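Local atomic coordinates of demethylmenaquinone Methyltransferase (Thermus thermophilus, PDB entry 1J3L), a protein that is a member of the RraA-like family and assembles as a trimer of compact alpha/beta subunits. Residues 38-43 / 60-65; 68-73 / 116-121. One frame throughout, in Å; residues are numbered along the deposited sequence.

Interaction 1. Residues 38-43 / 60-65; sequences LRVFED and LFVDGG
V40 and V62 meet through single methyls: V40 CG2 lies between its own backbone N and carbonyl carbon, V62 CG1 is anti to its backbone N (chi1 -175°), and V40 CG2 comes within 4.1 Å of V62 CG1, the two side chains crossing at a slant. D63 also has its CG anti to the backbone N (chi1 -176°), which carries the carboxylate forward along its own chain, where D63 OD1 accepts from G65 N at 2.7 Å in an Asx turn. The backbones run parallel, L38 beside V62 and R39 beside D63, and this pairing sets D63 CB 3.6 Å from L38 O. D63 N gives a nearly straight bond of 2.8 Å to L38 O, and V40 N an equally straight one of 3.0 Å to D63 O, while L38 N reaches F61 O only weakly. This is the strand pairing of a beta-alpha-beta unit, in which helix 45-51 connects strands 31-39 and 58-63; L38 packs on L46 and V47 of that helix. On the face bearing R39 and D63, strand 130-132 packs against both side chains. The R39 guanidinium bonds to P129 O and forms a salt bridge with E125; R39 NE and D63 OD2 stay 4.7 Å apart, so any attraction between them is probably weak. Further along, G64 CA makes a CA-H...O contact with V40 O, the F41 ring brings CD1 to 3.7 Å from G64 O at an oblique angle, and a water bridges E42 N to G64 O.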
loop_
_atom_site.group_PDB
_atom_site.type_symbol
_atom_site.label_atom_id
_atom_site.label_comp_id
_atom_site.label_asym_id
_atom_site.label_seq_id
_atom_site.Cartn_x
_atom_site.Cartn_y
_atom_site.Cartn_z
ATOM N N LEU A 38 7.530 17.530 15.368
ATOM C CA LEU A 38 8.797 16.996 15.818
ATOM C C LEU A 38 9.560 16.458 14.614
ATOM O O LEU A 38 8.987 15.807 13.736
ATOM C CB LEU A 38 8.532 15.885 16.828
ATOM C CG LEU A 38 9.687 15.189 17.525
ATOM C CD1 LEU A 38 10.564 16.211 18.224
ATOM C CD2 LEU A 38 9.116 14.189 18.524
ATOM N N ARG A 39 10.849 16.758 14.563
ATOM C CA ARG A 39 11.688 16.284 13.478
ATOM C C ARG A 39 12.822 15.484 14.086
ATOM O O ARG A 39 13.531 15.965 14.967
ATOM C CB ARG A 39 12.256 17.451 12.671
ATOM C CG ARG A 39 13.205 17.005 11.571
ATOM C CD ARG A 39 13.734 18.176 10.762
ATOM N NE ARG A 39 12.666 18.874 10.053
ATOM C CZ ARG A 39 12.330 20.143 10.267
ATOM N NH1 ARG A 39 12.983 20.861 11.174
ATOM N NH2 ARG A 39 11.338 20.692 9.575
ATOM N N VAL A 40 12.969 14.248 13.628
ATOM C CA VAL A 40 14.023 13.377 14.112
ATOM C C VAL A 40 14.388 12.428 12.993
ATOM O O VAL A 40 13.764 12.417 11.927
ATOM C CB VAL A 40 13.582 12.522 15.325
ATOM C CG1 VAL A 40 13.218 13.410 16.481
ATOM C CG2 VAL A 40 12.401 11.614 14.939
ATOM N N PHE A 41 15.414 11.630 13.234
ATOM C CA PHE A 41 15.827 10.657 12.250
ATOM C C PHE A 41 16.327 9.454 13.012
ATOM O O PHE A 41 17.342 9.527 13.704
ATOM C CB PHE A 41 16.938 11.195 11.346
ATOM C CG PHE A 41 17.263 10.280 10.198
ATOM C CD1 PHE A 41 16.448 10.252 9.064
ATOM C CD2 PHE A 41 18.345 9.400 10.269
ATOM C CE1 PHE A 41 16.698 9.362 8.014
ATOM C CE2 PHE A 41 18.605 8.506 9.225
ATOM C CZ PHE A 41 17.777 8.486 8.092
ATOM N N GLU A 42 15.608 8.348 12.892
ATOM C CA GLU A 42 15.987 7.122 13.567
ATOM C C GLU A 42 16.406 7.275 15.017
ATOM O O GLU A 42 17.292 6.563 15.481
ATOM C CB GLU A 42 17.072 6.417 12.749
ATOM C CG GLU A 42 16.592 6.106 11.352
ATOM C CD GLU A 42 17.655 5.528 10.464
ATOM O OE1 GLU A 42 18.810 5.376 10.936
ATOM O OE2 GLU A 42 17.321 5.225 9.292
ATOM N N ASP A 43 15.748 8.191 15.725
ATOM C CA ASP A 43 16.008 8.432 17.145
ATOM C C ASP A 43 14.684 8.949 17.700
ATOM O O ASP A 43 14.083 9.861 17.124
ATOM C CB ASP A 43 17.089 9.499 17.347
ATOM C CG ASP A 43 17.485 9.655 18.804
ATOM O OD1 ASP A 43 16.589 9.733 19.667
ATOM O OD2 ASP A 43 18.697 9.713 19.089
ATOM N N LEU A 60 0.293 14.735 17.481
ATOM C CA LEU A 60 1.725 14.867 17.288
ATOM C C LEU A 60 2.077 14.347 15.897
ATOM O O LEU A 60 1.734 13.225 15.527
ATOM C CB LEU A 60 2.496 14.088 18.357
ATOM C CG LEU A 60 4.022 14.239 18.296
ATOM C CD1 LEU A 60 4.398 15.653 18.725
ATOM C CD2 LEU A 60 4.709 13.198 19.191
ATOM N N PHE A 61 2.739 15.191 15.123
ATOM C CA PHE A 61 3.155 14.842 13.777
ATOM C C PHE A 61 4.668 14.657 13.848
ATOM O O PHE A 61 5.407 15.613 14.077
ATOM C CB PHE A 61 2.799 15.973 12.804
ATOM C CG PHE A 61 2.688 15.533 11.373
ATOM C CD1 PHE A 61 3.758 14.937 10.729
ATOM C CD2 PHE A 61 1.517 15.731 10.667
ATOM C CE1 PHE A 61 3.657 14.540 9.398
ATOM C CE2 PHE A 61 1.410 15.338 9.334
ATOM C CZ PHE A 61 2.482 14.747 8.703
ATOM N N VAL A 62 5.119 13.421 13.674
ATOM C CA VAL A 62 6.544 13.119 13.733
ATOM C C VAL A 62 7.138 12.937 12.355
ATOM O O VAL A 62 6.760 12.023 11.616
ATOM C CB VAL A 62 6.819 11.832 14.529
ATOM C CG1 VAL A 62 8.308 11.621 14.666
ATOM C CG2 VAL A 62 6.155 11.912 15.883
ATOM N N ASP A 63 8.059 13.822 12.006
ATOM C CA ASP A 63 8.728 13.734 10.716
ATOM C C ASP A 63 9.991 12.897 10.922
ATOM O O ASP A 63 10.946 13.360 11.544
ATOM C CB ASP A 63 9.112 15.124 10.217
ATOM C CG ASP A 63 9.715 15.088 8.843
ATOM O OD1 ASP A 63 10.420 14.105 8.533
ATOM O OD2 ASP A 63 9.492 16.042 8.075
ATOM N N GLY A 64 9.984 11.663 10.422
ATOM C CA GLY A 64 11.142 10.798 10.583
ATOM C C GLY A 64 11.992 10.754 9.331
ATOM O O GLY A 64 12.788 9.835 9.127
ATOM N N GLY A 65 11.834 11.760 8.483
ATOM C CA GLY A 65 12.601 11.776 7.254
ATOM C C GLY A 65 12.125 10.658 6.353
ATOM O O GLY A 65 12.762 10.343 5.352
HETATM O O HOH W 1 13.282 8.223 11.356
#

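Interaction 2. Residues 68-73 / 116-121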
loop_
_atom_site.group_PDB
_atom_site.type_symbol
_atom_site.label_atom_id
_atom_site.label_comp_id
_atom_site.label_asym_id
_atom_site.label_seq_id
_atom_site.Cartn_x
_atom_site.Cartn_y
_atom_site.Cartn_z
ATOM N N LEU A 68 12.337 3.979 7.200
ATOM C CA LEU A 68 11.623 2.773 7.610
ATOM C C LEU A 68 12.599 1.819 8.300
ATOM O O LEU A 68 12.248 0.675 8.621
ATOM C CB LEU A 68 11.009 2.090 6.382
ATOM C CG LEU A 68 10.290 2.968 5.346
ATOM C CD1 LEU A 68 9.926 2.112 4.150
ATOM C CD2 LEU A 68 9.035 3.622 5.942
ATOM N N ARG A 69 13.819 2.300 8.530
ATOM C CA ARG A 69 14.877 1.512 9.165
ATOM C C ARG A 69 14.625 1.218 10.632
ATOM O O ARG A 69 14.979 0.146 11.115
ATOM C CB ARG A 69 16.223 2.230 9.069
ATOM C CG ARG A 69 17.039 2.034 7.799
ATOM C CD ARG A 69 18.287 2.897 7.925
ATOM N NE ARG A 69 19.297 2.693 6.896
ATOM C CZ ARG A 69 20.432 3.388 6.836
ATOM N NH1 ARG A 69 20.682 4.325 7.746
ATOM N NH2 ARG A 69 21.318 3.149 5.878
ATOM N N THR A 70 14.052 2.174 11.351
ATOM C CA THR A 70 13.788 1.980 12.774
ATOM C C THR A 70 12.411 2.513 13.146
ATOM O O THR A 70 11.845 3.339 12.439
ATOM C CB THR A 70 14.874 2.674 13.670
ATOM O OG1 THR A 70 14.749 4.101 13.587
ATOM C CG2 THR A 70 16.279 2.274 13.214
ATOM N N ALA A 71 11.879 2.027 14.260
ATOM C CA ALA A 71 10.566 2.447 14.723
ATOM C C ALA A 71 10.678 3.660 15.636
ATOM O O ALA A 71 11.519 3.695 16.537
ATOM C CB ALA A 71 9.882 1.300 15.461
ATOM N N LEU A 72 9.829 4.654 15.391
ATOM C CA LEU A 72 9.828 5.858 16.206
ATOM C C LEU A 72 8.812 5.721 17.324
ATOM O O LEU A 72 8.810 6.501 18.279
ATOM C CB LEU A 72 9.506 7.081 15.347
ATOM C CG LEU A 72 10.563 7.327 14.275
ATOM C CD1 LEU A 72 10.234 8.558 13.479
ATOM C CD2 LEU A 72 11.913 7.476 14.946
ATOM N N LEU A 73 7.953 4.714 17.221
ATOM C CA LEU A 73 6.951 4.511 18.254
ATOM C C LEU A 73 6.568 3.037 18.342
ATOM O O LEU A 73 6.351 2.372 17.327
ATOM C CB LEU A 73 5.736 5.393 17.956
ATOM C CG LEU A 73 4.827 5.752 19.126
ATOM C CD1 LEU A 73 4.101 7.048 18.833
ATOM C CD2 LEU A 73 3.853 4.628 19.372
ATOM N N LYS A 116 13.301 -3.062 14.081
ATOM C CA LYS A 116 14.313 -2.390 14.897
ATOM C C LYS A 116 13.875 -1.160 15.658
ATOM O O LYS A 116 13.166 -0.304 15.131
ATOM C CB LYS A 116 15.539 -2.007 14.057
ATOM C CG LYS A 116 16.455 -3.154 13.731
ATOM C CD LYS A 116 17.869 -2.664 13.500
ATOM C CE LYS A 116 18.839 -3.832 13.487
ATOM N NZ LYS A 116 20.255 -3.389 13.389
ATOM N N LYS A 117 14.332 -1.071 16.902
ATOM C CA LYS A 117 14.033 0.068 17.750
ATOM C C LYS A 117 14.961 1.219 17.345
ATOM O O LYS A 117 16.019 0.992 16.760
ATOM C CB LYS A 117 14.253 -0.307 19.216
ATOM C CG LYS A 117 15.702 -0.630 19.569
ATOM C CD LYS A 117 15.778 -1.266 20.942
ATOM C CE LYS A 117 15.001 -0.443 21.958
ATOM N NZ LYS A 117 14.645 -1.228 23.172
ATOM N N SER A 118 14.545 2.445 17.643
ATOM C CA SER A 118 15.320 3.641 17.323
ATOM C C SER A 118 16.341 3.936 18.420
ATOM O O SER A 118 16.216 3.464 19.551
ATOM C CB SER A 118 14.396 4.859 17.180
ATOM O OG SER A 118 13.643 4.812 15.986
ATOM N N ALA A 119 17.347 4.726 18.073
ATOM C CA ALA A 119 18.371 5.105 19.025
ATOM C C ALA A 119 17.747 6.134 19.960
ATOM O O ALA A 119 16.663 6.656 19.684
ATOM C CB ALA A 119 19.570 5.695 18.300
ATOM N N LYS A 120 18.435 6.435 21.056
ATOM C CA LYS A 120 17.915 7.378 22.032
ATOM C C LYS A 120 18.890 8.468 22.471
ATOM O O LYS A 120 18.972 8.785 23.658
ATOM C CB LYS A 120 17.430 6.604 23.257
ATOM C CG LYS A 120 16.356 5.582 22.927
ATOM C CD LYS A 120 15.918 4.812 24.152
ATOM C CE LYS A 120 14.850 3.790 23.799
ATOM N NZ LYS A 120 14.490 2.959 24.978
ATOM N N GLU A 121 19.619 9.047 21.523
ATOM C CA GLU A 121 20.573 10.098 21.854
ATOM C C GLU A 121 19.811 11.379 22.158
ATOM O O GLU A 121 20.245 12.189 22.973
ATOM C CB GLU A 121 21.555 10.329 20.696
ATOM C CG GLU A 121 22.515 9.162 20.420
ATOM C CD GLU A 121 23.510 8.916 21.551
ATOM O OE1 GLU A 121 24.332 9.816 21.833
ATOM O OE2 GLU A 121 23.473 7.820 22.155
HETATM O O HOH W 2 13.814 -2.277 11.458
#
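T70 points its CB at the facing loop, where this carbon lies 3.4 Å from S118 OG and also touches K117 O. From there the side chain forks. OG1, set between the backbone N and the carbonyl carbon (chi1 70°), donates to S118 OG at 2.7 Å; CG2, anti to the carbonyl carbon, rests 3.8 Å from K117 O. S118 OG also lies very close to A71 O, 2.5 Å, too short for the details of that bond to be trusted. L72 CD2 lies 3.3 Å from S118 OG. Neither segment is regular helix or strand. Residues 68-73 form part of the loop between strand 58-63 and helix 75-83, and residues 116-121 lie in the loop between strands 112-113 and 125-126, so the contact joins two connections at the edge of the alpha/beta core. Their backbones meet where A71 N donates to K116 O at 2.8 Å; the same carbonyl oxygen of K116 receives a CA-H...O contact from T70 CA. Next to this bond a water accepts from K116 N and donates to R69 O, and K116 CB sits 3.7 Å from R69 O. Beyond CG the K116 chain runs extended toward the second subunit, where NZ bonds to P13 O of that neighbouring chain.

Interaction 1 lies mostly buried, its centre about 10 Å from the centre of the chain, and pairs two neighbouring strands of the central sheet; interaction 2 is partly buried, its centre about 16 Å from that point, and joins two loops beside a subunit interface. The first relies on repeated main-chain bonds backed by aliphatic packing, the second on one main-chain bond and a hydroxyl-to-hydroxyl bond from T70 to S118. In each, a water bridges main-chain atoms of the two segments. With centres about 10 Å apart, the two touch directly: A119 N probably bonds to E42 O, which puts the turn after strand 31-39 against loop 116-121. No other subunit touches interaction 1.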